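Local coordinates for protein transaminase (Bacillus megaterium, PDB 5G0A) that transfers amino groups with S selectivity as a class-III omega-transaminase that binds pyridoxal-5'-phosphate, at residues D42-P47 with F56-C61; L129-L134 with G308-S313; Y218-I223 with K260-L265; V234-S239 with Y249-Q254. All coordinates share one frame; numbering follows the deposited sequence.

Interaction 1. Residues D42-P47 with F56-C61; sequences DYLIMP and FNQLYC
Asp42 OD1 is gripped from two sources and meets Asn57 through a bridging water: the water donates to OD1 over 2.8 Å and accepts from Asn57 ND2 over 2.9 Å, while the hydroxyl of Ser446 bonds the same carboxylate oxygen. OD1 and ND2 themselves stay 4.2 Å apart, too far for a direct bond, and the carboxylate and amide planes are turned 47° from each other. The other end of the Asn57 amide, OD1, takes hydrogen bonds from Arg277 and from the backbone N of Val62, which should hold the amide in one orientation. Beside this polar bridge Leu44 points its isobutyl end at Gln58, whose NE2 lies 3.5 Å from Leu44 CD1 and 3.7 Å from Leu44 CD2. A bend at chi2 (-63°) folds the Gln58 chain, and its OE1 accepts a hydrogen bond from the backbone N of Trp86 of the second subunit. Tyr89 of that subunit packs on both Leu44 and Gln58. The contact thus joins strand 43-45 of a small mixed sheet to the tight turn 57-60 that follows strand 51-54, at the subunit interface of a class-III aminotransferase.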
loop_
_atom_site.group_PDB
_atom_site.type_symbol
_atom_site.label_atom_id
_atom_site.label_comp_id
_atom_site.label_asym_id
_atom_site.label_seq_id
_atom_site.Cartn_x
_atom_site.Cartn_y
_atom_site.Cartn_z
ATOM N N ASP B 42 2.032 11.032 44.461
ATOM C CA ASP B 42 2.305 11.911 43.317
ATOM C C ASP B 42 3.763 12.327 43.176
ATOM O O ASP B 42 4.099 13.233 42.416
ATOM C CB ASP B 42 1.364 13.125 43.343
ATOM C CG ASP B 42 -0.028 12.748 42.963
ATOM O OD1 ASP B 42 -0.270 12.465 41.765
ATOM O OD2 ASP B 42 -0.881 12.681 43.867
ATOM N N TYR B 43 4.637 11.613 43.880
ATOM C CA TYR B 43 6.047 11.971 43.947
ATOM C C TYR B 43 7.020 10.944 43.344
ATOM O O TYR B 43 6.829 9.739 43.481
ATOM C CB TYR B 43 6.431 12.279 45.406
ATOM C CG TYR B 43 5.930 13.637 45.834
ATOM C CD1 TYR B 43 4.646 13.804 46.357
ATOM C CD2 TYR B 43 6.743 14.756 45.697
ATOM C CE1 TYR B 43 4.188 15.061 46.732
ATOM C CE2 TYR B 43 6.291 16.013 46.070
ATOM C CZ TYR B 43 5.023 16.156 46.591
ATOM O OH TYR B 43 4.593 17.436 46.942
ATOM N N LEU B 44 8.039 11.464 42.666
ATOM C CA LEU B 44 9.206 10.697 42.244
ATOM C C LEU B 44 10.348 11.033 43.208
ATOM O O LEU B 44 10.518 12.189 43.592
ATOM C CB LEU B 44 9.625 11.091 40.824
ATOM C CG LEU B 44 8.457 11.256 39.824
ATOM C CD1 LEU B 44 8.983 11.673 38.454
ATOM C CD2 LEU B 44 7.565 10.011 39.737
ATOM N N ILE B 45 11.124 10.021 43.575
ATOM C CA ILE B 45 12.208 10.207 44.536
ATOM C C ILE B 45 13.498 9.838 43.818
ATOM O O ILE B 45 13.641 8.739 43.307
ATOM C CB ILE B 45 12.003 9.372 45.826
ATOM C CG1 ILE B 45 10.741 9.814 46.586
ATOM C CG2 ILE B 45 13.204 9.502 46.770
ATOM C CD1 ILE B 45 9.480 9.064 46.233
ATOM N N MET B 46 14.443 10.770 43.796
ATOM C CA MET B 46 15.755 10.512 43.222
ATOM C C MET B 46 16.689 9.800 44.213
ATOM O O MET B 46 16.365 9.686 45.398
ATOM C CB MET B 46 16.364 11.823 42.724
ATOM C CG MET B 46 15.485 12.521 41.694
ATOM S SD MET B 46 16.276 13.961 40.977
ATOM C CE MET B 46 17.543 13.232 39.938
ATOM N N PRO B 47 17.838 9.287 43.729
ATOM C CA PRO B 47 18.699 8.519 44.636
ATOM C C PRO B 47 19.197 9.340 45.838
ATOM O O PRO B 47 19.461 8.774 46.874
ATOM C CB PRO B 47 19.886 8.126 43.754
ATOM C CG PRO B 47 19.345 8.102 42.342
ATOM C CD PRO B 47 18.251 9.145 42.307
ATOM N N PHE B 56 2.669 15.495 35.444
ATOM C CA PHE B 56 2.383 14.741 34.209
ATOM C C PHE B 56 1.749 13.390 34.521
ATOM O O PHE B 56 1.209 12.751 33.598
ATOM C CB PHE B 56 3.643 14.482 33.402
ATOM C CG PHE B 56 4.277 15.726 32.860
ATOM C CD1 PHE B 56 3.836 16.287 31.676
ATOM C CD2 PHE B 56 5.324 16.335 33.548
ATOM C CE1 PHE B 56 4.418 17.442 31.180
ATOM C CE2 PHE B 56 5.921 17.484 33.056
ATOM C CZ PHE B 56 5.463 18.042 31.868
ATOM N N ASN B 57 1.829 12.949 35.791
ATOM C CA ASN B 57 1.414 11.582 36.197
ATOM C C ASN B 57 2.098 10.589 35.229
ATOM O O ASN B 57 1.470 9.657 34.714
ATOM C CB ASN B 57 -0.131 11.456 36.190
ATOM C CG ASN B 57 -0.653 10.304 37.034
ATOM O OD1 ASN B 57 -1.536 9.569 36.601
ATOM N ND2 ASN B 57 -0.140 10.161 38.270
ATOM N N GLN B 58 3.395 10.812 35.024
ATOM C CA GLN B 58 4.229 10.145 33.979
ATOM C C GLN B 58 3.709 10.420 32.568
ATOM O O GLN B 58 4.127 11.384 31.945
ATOM C CB GLN B 58 4.404 8.638 34.249
ATOM C CG GLN B 58 5.222 8.409 35.531
ATOM C CD GLN B 58 6.622 8.963 35.363
ATOM O OE1 GLN B 58 7.396 8.469 34.563
ATOM N NE2 GLN B 58 6.953 10.013 36.124
ATOM N N LEU B 59 2.810 9.564 32.086
ATOM C CA LEU B 59 2.166 9.757 30.786
ATOM C C LEU B 59 0.663 9.717 30.997
ATOM O O LEU B 59 -0.053 9.027 30.269
ATOM C CB LEU B 59 2.641 8.681 29.780
ATOM C CG LEU B 59 4.149 8.742 29.463
ATOM C CD1 LEU B 59 4.592 7.505 28.675
ATOM C CD2 LEU B 59 4.515 10.013 28.700
ATOM N N TYR B 60 0.187 10.461 32.004
ATOM C CA TYR B 60 -1.238 10.506 32.346
ATOM C C TYR B 60 -1.744 9.106 32.578
ATOM O O TYR B 60 -2.808 8.741 32.103
ATOM C CB TYR B 60 -2.030 11.233 31.233
ATOM C CG TYR B 60 -1.293 12.484 30.824
ATOM C CD1 TYR B 60 -1.408 13.639 31.582
ATOM C CD2 TYR B 60 -0.403 12.482 29.746
ATOM C CE1 TYR B 60 -0.682 14.782 31.262
ATOM C CE2 TYR B 60 0.328 13.620 29.416
ATOM C CZ TYR B 60 0.184 14.757 30.178
ATOM O OH TYR B 60 0.882 15.897 29.865
ATOM N N CYS B 61 -0.977 8.321 33.340
ATOM C CA CYS B 61 -1.168 6.869 33.330
ATOM C C CYS B 61 -1.027 6.169 34.680
ATOM O O CYS B 61 -1.191 4.949 34.768
ATOM C CB CYS B 61 -0.226 6.209 32.297
ATOM S SG CYS B 61 1.541 6.441 32.626
HETATM O O HOH W 1 1.620 12.047 39.691
#

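Interaction 2. Residues L129-L134 with G308-S313; sequences LNIARL and GAVLVS
Ile131 and Val312 meet through methyl groups where helix 121-136 packs against strand 308-313 of the seven-stranded mixed sheet, the central sheet of the PLP-dependent aminotransferase fold. The two side chains cross at about a right angle, and Val312 CG1 touches both branches of the isoleucine, with Ile131 CD1 at 3.9 Å and Ile131 CG2 at 4.0 Å. Ile131 and Val310 instead reach toward each other tip to tip. No hydrogen bond links the segments; the contact is wholly apolar and buried. Val310 and Val312, two residues apart, point to the helix side of the sheet, while Leu311 between them points away from the helix and packs against strands 293-296 and 112-118 and Trp111. The extended isoleucine chain, with chi2 at 161°, carries CD1 far enough from the helix to touch both valines. Farther out, Ile316 of helix 314-321 packs against Ile131, and Ala317 of the same helix against Val312. That helix starts directly after the strand, and Ser313 is its N-cap, its OG accepting from the backbone N of Ile316. Met22 of the second subunit also packs on Ile131, placing this layer of the fold beside the subunit interface. On the strand side, Val310 ends the row of contacts by offering CG1 to Ile131 CD1 at 4.2 Å.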
loop_
_atom_site.group_PDB
_atom_site.type_symbol
_atom_site.label_atom_id
_atom_site.label_comp_id
_atom_site.label_asym_id
_atom_site.label_seq_id
_atom_site.Cartn_x
_atom_site.Cartn_y
_atom_site.Cartn_z
ATOM N N LEU B 129 -8.584 -2.366 15.638
ATOM C CA LEU B 129 -8.603 -2.175 14.180
ATOM C C LEU B 129 -8.871 -3.510 13.481
ATOM O O LEU B 129 -9.695 -3.568 12.568
ATOM C CB LEU B 129 -7.269 -1.589 13.702
ATOM C CG LEU B 129 -6.997 -0.169 14.216
ATOM C CD1 LEU B 129 -5.556 0.206 13.863
ATOM C CD2 LEU B 129 -7.995 0.884 13.723
ATOM N N ASN B 130 -8.182 -4.567 13.914
ATOM C CA ASN B 130 -8.389 -5.895 13.353
ATOM C C ASN B 130 -9.854 -6.336 13.466
ATOM O O ASN B 130 -10.446 -6.860 12.498
ATOM C CB ASN B 130 -7.473 -6.920 14.043
ATOM C CG ASN B 130 -5.999 -6.695 13.729
ATOM O OD1 ASN B 130 -5.663 -5.908 12.836
ATOM N ND2 ASN B 130 -5.108 -7.383 14.456
ATOM N N ILE B 131 -10.437 -6.144 14.656
ATOM C CA ILE B 131 -11.802 -6.595 14.893
ATOM C C ILE B 131 -12.801 -5.779 14.073
ATOM O O ILE B 131 -13.717 -6.369 13.470
ATOM C CB ILE B 131 -12.175 -6.529 16.400
ATOM C CG1 ILE B 131 -11.392 -7.580 17.185
ATOM C CG2 ILE B 131 -13.682 -6.745 16.604
ATOM C CD1 ILE B 131 -11.346 -7.294 18.688
ATOM N N ALA B 132 -12.635 -4.451 14.049
ATOM C CA ALA B 132 -13.558 -3.586 13.291
ATOM C C ALA B 132 -13.553 -4.007 11.816
ATOM O O ALA B 132 -14.597 -4.129 11.188
ATOM C CB ALA B 132 -13.193 -2.101 13.419
ATOM N N ARG B 133 -12.360 -4.237 11.277
ATOM C CA ARG B 133 -12.234 -4.647 9.863
ATOM C C ARG B 133 -12.811 -6.015 9.595
ATOM O O ARG B 133 -13.497 -6.207 8.579
ATOM C CB ARG B 133 -10.763 -4.541 9.394
ATOM C CG ARG B 133 -10.320 -3.085 9.361
ATOM C CD ARG B 133 -8.794 -2.965 9.222
ATOM N NE ARG B 133 -8.440 -1.670 8.645
ATOM C CZ ARG B 133 -7.380 -0.948 8.976
ATOM N NH1 ARG B 133 -6.529 -1.374 9.916
ATOM N NH2 ARG B 133 -7.173 0.212 8.348
ATOM N N LEU B 134 -12.573 -6.967 10.502
ATOM C CA LEU B 134 -13.136 -8.304 10.331
ATOM C C LEU B 134 -14.669 -8.283 10.453
ATOM O O LEU B 134 -15.355 -8.924 9.642
ATOM C CB LEU B 134 -12.571 -9.311 11.327
ATOM C CG LEU B 134 -11.130 -9.795 11.057
ATOM C CD1 LEU B 134 -10.534 -10.395 12.326
ATOM C CD2 LEU B 134 -10.984 -10.749 9.858
ATOM N N GLY B 308 -3.240 -3.862 28.547
ATOM C CA GLY B 308 -4.122 -3.103 27.671
ATOM C C GLY B 308 -5.345 -3.970 27.436
ATOM O O GLY B 308 -5.375 -5.146 27.831
ATOM N N ALA B 309 -6.383 -3.404 26.822
ATOM C CA ALA B 309 -7.556 -4.215 26.547
ATOM C C ALA B 309 -8.389 -3.580 25.469
ATOM O O ALA B 309 -8.404 -2.352 25.328
ATOM C CB ALA B 309 -8.428 -4.355 27.796
ATOM N N VAL B 310 -9.168 -4.429 24.811
ATOM C CA VAL B 310 -10.218 -3.925 23.929
ATOM C C VAL B 310 -11.551 -4.487 24.402
ATOM O O VAL B 310 -11.636 -5.651 24.796
ATOM C CB VAL B 310 -9.895 -4.261 22.433
ATOM C CG1 VAL B 310 -9.781 -5.768 22.227
ATOM C CG2 VAL B 310 -10.981 -3.681 21.526
ATOM N N LEU B 311 -12.587 -3.649 24.387
ATOM C CA LEU B 311 -13.936 -4.073 24.755
ATOM C C LEU B 311 -14.819 -3.812 23.533
ATOM O O LEU B 311 -14.832 -2.702 23.010
ATOM C CB LEU B 311 -14.449 -3.263 25.940
ATOM C CG LEU B 311 -15.952 -3.417 26.290
ATOM C CD1 LEU B 311 -16.264 -4.853 26.705
ATOM C CD2 LEU B 311 -16.309 -2.402 27.387
ATOM N N VAL B 312 -15.488 -4.859 23.082
ATOM C CA VAL B 312 -16.334 -4.770 21.894
ATOM C C VAL B 312 -17.792 -4.979 22.296
ATOM O O VAL B 312 -18.079 -5.619 23.321
ATOM C CB VAL B 312 -15.966 -5.822 20.813
ATOM C CG1 VAL B 312 -14.476 -5.739 20.436
ATOM C CG2 VAL B 312 -16.329 -7.253 21.246
ATOM N N SER B 313 -18.690 -4.443 21.475
ATOM C CA SER B 313 -20.156 -4.544 21.706
ATOM C C SER B 313 -20.669 -5.980 21.698
ATOM O O SER B 313 -20.017 -6.889 21.189
ATOM C CB SER B 313 -20.904 -3.717 20.646
ATOM O OG SER B 313 -20.746 -4.319 19.369
#

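Interaction 3. Residues Y218-I223 with K260-L265; sequences YTRRMI and KELGVL
Helix 214-226 passes the C-terminal end of helix 251-262, with the CA atoms of Arg220 and Leu262 8.2 Å apart, and beyond Leu262 the chain turns through Gly263 at positive phi (78°) into a Schellman motif. Its two backbone bonds run from Val264 N to Thr259 O and, weakly, from Gly263 N to Lys260 O. Leu262 reaches across to the other helix: its CD1 lies 3.8 Å from Ile223 CG2 and 3.9 Å from Ile223 CD1, the two side chains meeting at a slant. The same methyl is 4.1 Å from Arg220 CG, so it also touches the aliphatic base of the arginine, which runs roughly perpendicular to the leucine. A bend at chi3 (44°) turns the Arg220 chain, and its guanidinium is held by salt bridges, NH1 to Glu224 and NE to Glu212. Once past the turn, Val264 brings CG2 to 4.5 Å from Ile223 CG2, a looser contact that extends the apolar patch toward the sheet. Met258 of helix 251-262 packs on both Arg220 and Ile223, and Val231 of strand 231-236 lies against Ile223 and Val264. The arrangement joins two helices on one face of the central sheet, at the helix end that leads into strand 265-269, as in the beta-alpha-beta units of class-III aminotransferases.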
loop_
_atom_site.group_PDB
_atom_site.type_symbol
_atom_site.label_atom_id
_atom_site.label_comp_id
_atom_site.label_asym_id
_atom_site.label_seq_id
_atom_site.Cartn_x
_atom_site.Cartn_y
_atom_site.Cartn_z
ATOM N N TYR B 218 -17.525 17.356 6.717
ATOM C CA TYR B 218 -16.500 16.958 5.791
ATOM C C TYR B 218 -16.056 15.513 6.031
ATOM O O TYR B 218 -15.726 14.802 5.081
ATOM C CB TYR B 218 -15.314 17.929 5.783
ATOM C CG TYR B 218 -14.326 17.570 4.710
ATOM C CD1 TYR B 218 -14.724 17.501 3.362
ATOM C CD2 TYR B 218 -13.006 17.254 5.019
ATOM C CE1 TYR B 218 -13.835 17.153 2.368
ATOM C CE2 TYR B 218 -12.107 16.905 4.023
ATOM C CZ TYR B 218 -12.525 16.857 2.701
ATOM O OH TYR B 218 -11.647 16.509 1.701
ATOM N N THR B 219 -16.079 15.076 7.293
ATOM C CA THR B 219 -15.822 13.656 7.594
ATOM C C THR B 219 -16.830 12.768 6.850
ATOM O O THR B 219 -16.472 11.775 6.217
ATOM C CB THR B 219 -15.891 13.371 9.119
ATOM O OG1 THR B 219 -14.998 14.245 9.817
ATOM C CG2 THR B 219 -15.512 11.918 9.437
ATOM N N ARG B 220 -18.100 13.145 6.907
ATOM C CA ARG B 220 -19.147 12.365 6.243
ATOM C C ARG B 220 -18.922 12.363 4.724
ATOM O O ARG B 220 -19.053 11.331 4.089
ATOM C CB ARG B 220 -20.516 12.964 6.564
ATOM C CG ARG B 220 -21.680 12.260 5.876
ATOM C CD ARG B 220 -23.007 12.975 6.118
ATOM N NE ARG B 220 -22.930 14.429 5.971
ATOM C CZ ARG B 220 -23.053 15.102 4.824
ATOM N NH1 ARG B 220 -23.243 14.471 3.670
ATOM N NH2 ARG B 220 -22.967 16.427 4.833
ATOM N N ARG B 221 -18.584 13.526 4.170
ATOM C CA ARG B 221 -18.294 13.659 2.730
ATOM C C ARG B 221 -17.168 12.733 2.285
ATOM O O ARG B 221 -17.242 12.125 1.216
ATOM C CB ARG B 221 -17.947 15.114 2.382
ATOM C CG ARG B 221 -19.128 16.065 2.326
ATOM C CD ARG B 221 -19.642 16.220 0.895
ATOM N NE ARG B 221 -18.720 16.974 0.042
ATOM C CZ ARG B 221 -18.950 18.183 -0.484
ATOM N NH1 ARG B 221 -20.088 18.835 -0.257
ATOM N NH2 ARG B 221 -18.029 18.742 -1.256
ATOM N N MET B 222 -16.115 12.642 3.108
ATOM C CA MET B 222 -14.989 11.775 2.803
ATOM C C MET B 222 -15.428 10.323 2.795
ATOM O O MET B 222 -15.053 9.560 1.922
ATOM C CB MET B 222 -13.861 11.961 3.831
ATOM C CG MET B 222 -13.080 13.259 3.704
ATOM S SD MET B 222 -11.995 13.443 5.147
ATOM C CE MET B 222 -11.221 11.850 5.094
ATOM N N ILE B 223 -16.242 9.929 3.783
ATOM C CA ILE B 223 -16.748 8.563 3.808
ATOM C C ILE B 223 -17.644 8.254 2.605
ATOM O O ILE B 223 -17.589 7.160 2.060
ATOM C CB ILE B 223 -17.472 8.247 5.142
ATOM C CG1 ILE B 223 -16.443 8.366 6.281
ATOM C CG2 ILE B 223 -18.125 6.866 5.119
ATOM C CD1 ILE B 223 -17.080 8.425 7.664
ATOM N N LYS B 260 -23.720 5.808 12.894
ATOM C CA LYS B 260 -24.937 4.993 12.861
ATOM C C LYS B 260 -25.664 5.167 11.517
ATOM O O LYS B 260 -26.108 4.183 10.928
ATOM C CB LYS B 260 -25.897 5.407 13.981
ATOM C CG LYS B 260 -25.517 4.966 15.401
ATOM C CD LYS B 260 -25.640 3.465 15.610
ATOM C CE LYS B 260 -25.501 3.127 17.098
ATOM N NZ LYS B 260 -25.560 1.656 17.317
ATOM N N GLU B 261 -25.776 6.414 11.057
ATOM C CA GLU B 261 -26.481 6.703 9.787
ATOM C C GLU B 261 -25.763 6.114 8.568
ATOM O O GLU B 261 -26.398 5.637 7.629
ATOM C CB GLU B 261 -26.664 8.211 9.608
ATOM C CG GLU B 261 -27.657 8.809 10.590
ATOM C CD GLU B 261 -27.763 10.316 10.505
ATOM O OE1 GLU B 261 -26.933 10.963 9.825
ATOM O OE2 GLU B 261 -28.679 10.865 11.149
ATOM N N LEU B 262 -24.429 6.118 8.602
ATOM C CA LEU B 262 -23.633 5.576 7.487
ATOM C C LEU B 262 -23.406 4.060 7.553
ATOM O O LEU B 262 -23.002 3.458 6.561
ATOM C CB LEU B 262 -22.292 6.312 7.353
ATOM C CG LEU B 262 -22.335 7.833 7.106
ATOM C CD1 LEU B 262 -20.934 8.415 7.121
ATOM C CD2 LEU B 262 -23.057 8.169 5.803
ATOM N N GLY B 263 -23.677 3.451 8.711
ATOM C CA GLY B 263 -23.487 2.012 8.897
ATOM C C GLY B 263 -22.015 1.680 9.116
ATOM O O GLY B 263 -21.524 0.654 8.629
ATOM N N VAL B 264 -21.345 2.538 9.881
ATOM C CA VAL B 264 -19.887 2.454 10.129
ATOM C C VAL B 264 -19.717 2.340 11.646
ATOM O O VAL B 264 -20.519 2.904 12.408
ATOM C CB VAL B 264 -19.215 3.717 9.536
ATOM C CG1 VAL B 264 -17.807 3.969 10.062
ATOM C CG2 VAL B 264 -19.243 3.652 8.000
ATOM N N LEU B 265 -18.726 1.572 12.087
ATOM C CA LEU B 265 -18.444 1.477 13.514
ATOM C C LEU B 265 -17.800 2.750 14.084
ATOM O O LEU B 265 -17.136 3.508 13.375
ATOM C CB LEU B 265 -17.558 0.251 13.809
ATOM C CG LEU B 265 -18.104 -1.129 13.470
ATOM C CD1 LEU B 265 -17.025 -2.192 13.724
ATOM C CD2 LEU B 265 -19.403 -1.444 14.248
#

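Interaction 4. Residues V234-S239 with Y249-Q254; sequences VITEVS and YEYIPQ
Ile252 lies across Val238 at about a right angle, within the beta-alpha-beta unit formed by strand 231-236, helix 251-262 and strand 265-269. Val238 CG1 comes against the outer half of the isoleucine, 4.0 Å from Ile252 CG1 and equally 4.0 Å from Ile252 CD1. Both chain torsions of Ile252 are near -65°, a folded conformation that presents CG1 and CD1 together to the valine instead of a single outstretched methyl. Thr236 meets Ile252 at a slant, with its OG1 4.2 Å from Ile252 CD1, a van der Waals approach only. The threonine hydroxyl has polar partners in Asn268 and Trp266 of the neighbouring strand 265-269, and Ile252 also packs on Trp266. Tyr251, one residue earlier on the helix, extends toward the strand with CG opposite its backbone N (chi1 180°), which carries the phenol end to the threonine methyl. Its hydroxyl is hydrogen-bonded to NH1 of Arg144 on strand 140-144, linking the helix to the strand on the far side of strand 231-236 from 265-269. Between Thr236 and Val238, Glu237 points away from helix 251-262 and belongs to the pyridoxal-5'-phosphate pocket; its OE2 accepts from the backbone N of Tyr148 and its OE1 from that of Gly241. The start of the helix thus packs behind the segment that carries Glu237 to the cofactor, and at the tyrosine end the nearest approach is Tyr251 OH to Thr236 CG2, at 4.5 Å.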
loop_
_atom_site.group_PDB
_atom_site.type_symbol
_atom_site.label_atom_id
_atom_site.label_comp_id
_atom_site.label_asym_id
_atom_site.label_seq_id
_atom_site.Cartn_x
_atom_site.Cartn_y
_atom_site.Cartn_z
ATOM N N VAL B 234 -14.770 4.786 12.267
ATOM C CA VAL B 234 -14.117 6.031 12.595
ATOM C C VAL B 234 -13.536 5.804 13.988
ATOM O O VAL B 234 -14.236 5.312 14.879
ATOM C CB VAL B 234 -15.137 7.194 12.666
ATOM C CG1 VAL B 234 -14.422 8.474 13.076
ATOM C CG2 VAL B 234 -15.799 7.402 11.298
ATOM N N ILE B 235 -12.264 6.132 14.162
ATOM C CA ILE B 235 -11.628 6.077 15.484
ATOM C C ILE B 235 -11.402 7.487 16.007
ATOM O O ILE B 235 -10.955 8.347 15.267
ATOM C CB ILE B 235 -10.313 5.253 15.459
ATOM C CG1 ILE B 235 -9.799 5.060 16.895
ATOM C CG2 ILE B 235 -9.253 5.848 14.495
ATOM C CD1 ILE B 235 -8.693 4.024 16.998
ATOM N N THR B 236 -11.696 7.713 17.295
ATOM C CA THR B 236 -11.597 9.035 17.896
ATOM C C THR B 236 -10.918 8.959 19.264
ATOM O O THR B 236 -10.712 7.870 19.799
ATOM C CB THR B 236 -12.993 9.669 18.141
ATOM O OG1 THR B 236 -13.740 8.847 19.048
ATOM C CG2 THR B 236 -13.768 9.841 16.816
ATOM N N GLU B 237 -10.570 10.127 19.810
ATOM C CA GLU B 237 -10.271 10.304 21.240
ATOM C C GLU B 237 -11.220 11.422 21.626
ATOM O O GLU B 237 -11.323 12.413 20.886
ATOM C CB GLU B 237 -8.860 10.850 21.470
ATOM C CG GLU B 237 -7.687 10.087 20.889
ATOM C CD GLU B 237 -6.396 10.873 21.054
ATOM O OE1 GLU B 237 -5.916 10.995 22.212
ATOM O OE2 GLU B 237 -5.884 11.416 20.048
ATOM N N VAL B 238 -11.907 11.313 22.755
ATOM C CA VAL B 238 -12.876 12.386 23.079
ATOM C C VAL B 238 -12.138 13.661 23.449
ATOM O O VAL B 238 -12.643 14.767 23.256
ATOM C CB VAL B 238 -13.890 12.028 24.179
ATOM C CG1 VAL B 238 -14.735 10.826 23.787
ATOM C CG2 VAL B 238 -13.216 11.876 25.547
ATOM N N SER B 239 -10.955 13.503 24.014
ATOM C CA SER B 239 -10.070 14.617 24.231
ATOM C C SER B 239 -8.747 14.143 23.686
ATOM O O SER B 239 -8.217 13.125 24.153
ATOM C CB SER B 239 -9.966 14.923 25.730
ATOM O OG SER B 239 -9.038 15.957 25.979
ATOM N N TYR B 249 -18.670 20.442 22.618
ATOM C CA TYR B 249 -19.550 19.432 23.193
ATOM C C TYR B 249 -20.251 18.573 22.147
ATOM O O TYR B 249 -20.479 17.392 22.367
ATOM C CB TYR B 249 -20.618 20.067 24.102
ATOM C CG TYR B 249 -21.553 19.016 24.639
ATOM C CD1 TYR B 249 -21.176 18.227 25.723
ATOM C CD2 TYR B 249 -22.786 18.761 24.027
ATOM C CE1 TYR B 249 -22.010 17.237 26.208
ATOM C CE2 TYR B 249 -23.625 17.761 24.501
ATOM C CZ TYR B 249 -23.228 17.007 25.591
ATOM O OH TYR B 249 -24.041 16.013 26.084
ATOM N N GLU B 250 -20.626 19.184 21.023
ATOM C CA GLU B 250 -21.487 18.536 20.055
ATOM C C GLU B 250 -20.800 17.524 19.137
ATOM O O GLU B 250 -21.470 16.711 18.504
ATOM C CB GLU B 250 -22.173 19.577 19.184
ATOM C CG GLU B 250 -23.678 19.416 19.170
ATOM C CD GLU B 250 -24.255 19.356 20.570
ATOM O OE1 GLU B 250 -24.064 20.329 21.322
ATOM O OE2 GLU B 250 -24.885 18.330 20.924
ATOM N N TYR B 251 -19.485 17.616 19.038
ATOM C CA TYR B 251 -18.726 16.756 18.109
ATOM C C TYR B 251 -18.987 15.250 18.292
ATOM O O TYR B 251 -19.361 14.557 17.331
ATOM C CB TYR B 251 -17.225 17.084 18.182
ATOM C CG TYR B 251 -16.418 16.212 17.247
ATOM C CD1 TYR B 251 -16.254 16.562 15.900
ATOM C CD2 TYR B 251 -15.867 15.006 17.703
ATOM C CE1 TYR B 251 -15.534 15.744 15.022
ATOM C CE2 TYR B 251 -15.139 14.184 16.844
ATOM C CZ TYR B 251 -14.975 14.553 15.519
ATOM O OH TYR B 251 -14.258 13.730 14.688
ATOM N N ILE B 252 -18.800 14.746 19.515
ATOM C CA ILE B 252 -18.952 13.312 19.776
ATOM C C ILE B 252 -20.385 12.800 19.535
ATOM O O ILE B 252 -20.578 11.807 18.841
ATOM C CB ILE B 252 -18.377 12.905 21.174
ATOM C CG1 ILE B 252 -16.837 13.034 21.179
ATOM C CG2 ILE B 252 -18.813 11.487 21.553
ATOM C CD1 ILE B 252 -16.107 12.075 20.206
ATOM N N PRO B 253 -21.407 13.492 20.076
ATOM C CA PRO B 253 -22.746 13.057 19.698
ATOM C C PRO B 253 -22.966 13.066 18.181
ATOM O O PRO B 253 -23.635 12.168 17.650
ATOM C CB PRO B 253 -23.670 14.076 20.421
ATOM C CG PRO B 253 -22.869 14.509 21.600
ATOM C CD PRO B 253 -21.432 14.527 21.128
ATOM N N GLN B 254 -22.396 14.049 17.486
ATOM C CA GLN B 254 -22.563 14.090 16.029
ATOM C C GLN B 254 -21.826 12.959 15.304
ATOM O O GLN B 254 -22.308 12.449 14.304
ATOM C CB GLN B 254 -22.205 15.457 15.465
ATOM C CG GLN B 254 -23.338 16.457 15.655
ATOM C CD GLN B 254 -23.095 17.775 14.931
ATOM O OE1 GLN B 254 -22.325 17.857 13.977
ATOM N NE2 GLN B 254 -23.785 18.818 15.382
#

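In the fold
From the N terminus, interaction 1 closes first: a short loop through strand 51-54, finished before the others open and some 9 to 24 Å from them at the nearest atoms. Interaction 2 then opens on helix 121-136 and closes only at strand 308-313, a long loop that encloses interactions 3 and 4. Interaction 4 is itself nested in interaction 3, and both use helix 251-262, its start in one and its end in the other. Leu265 O and Val234 N lie 2.9 Å apart, a probable hydrogen bond linking these two, while Leu265 CD1 packs on Ala132 CA at 3.8 Å, tying interaction 3 to interaction 2. Interactions 1 and 2 both touch the second subunit.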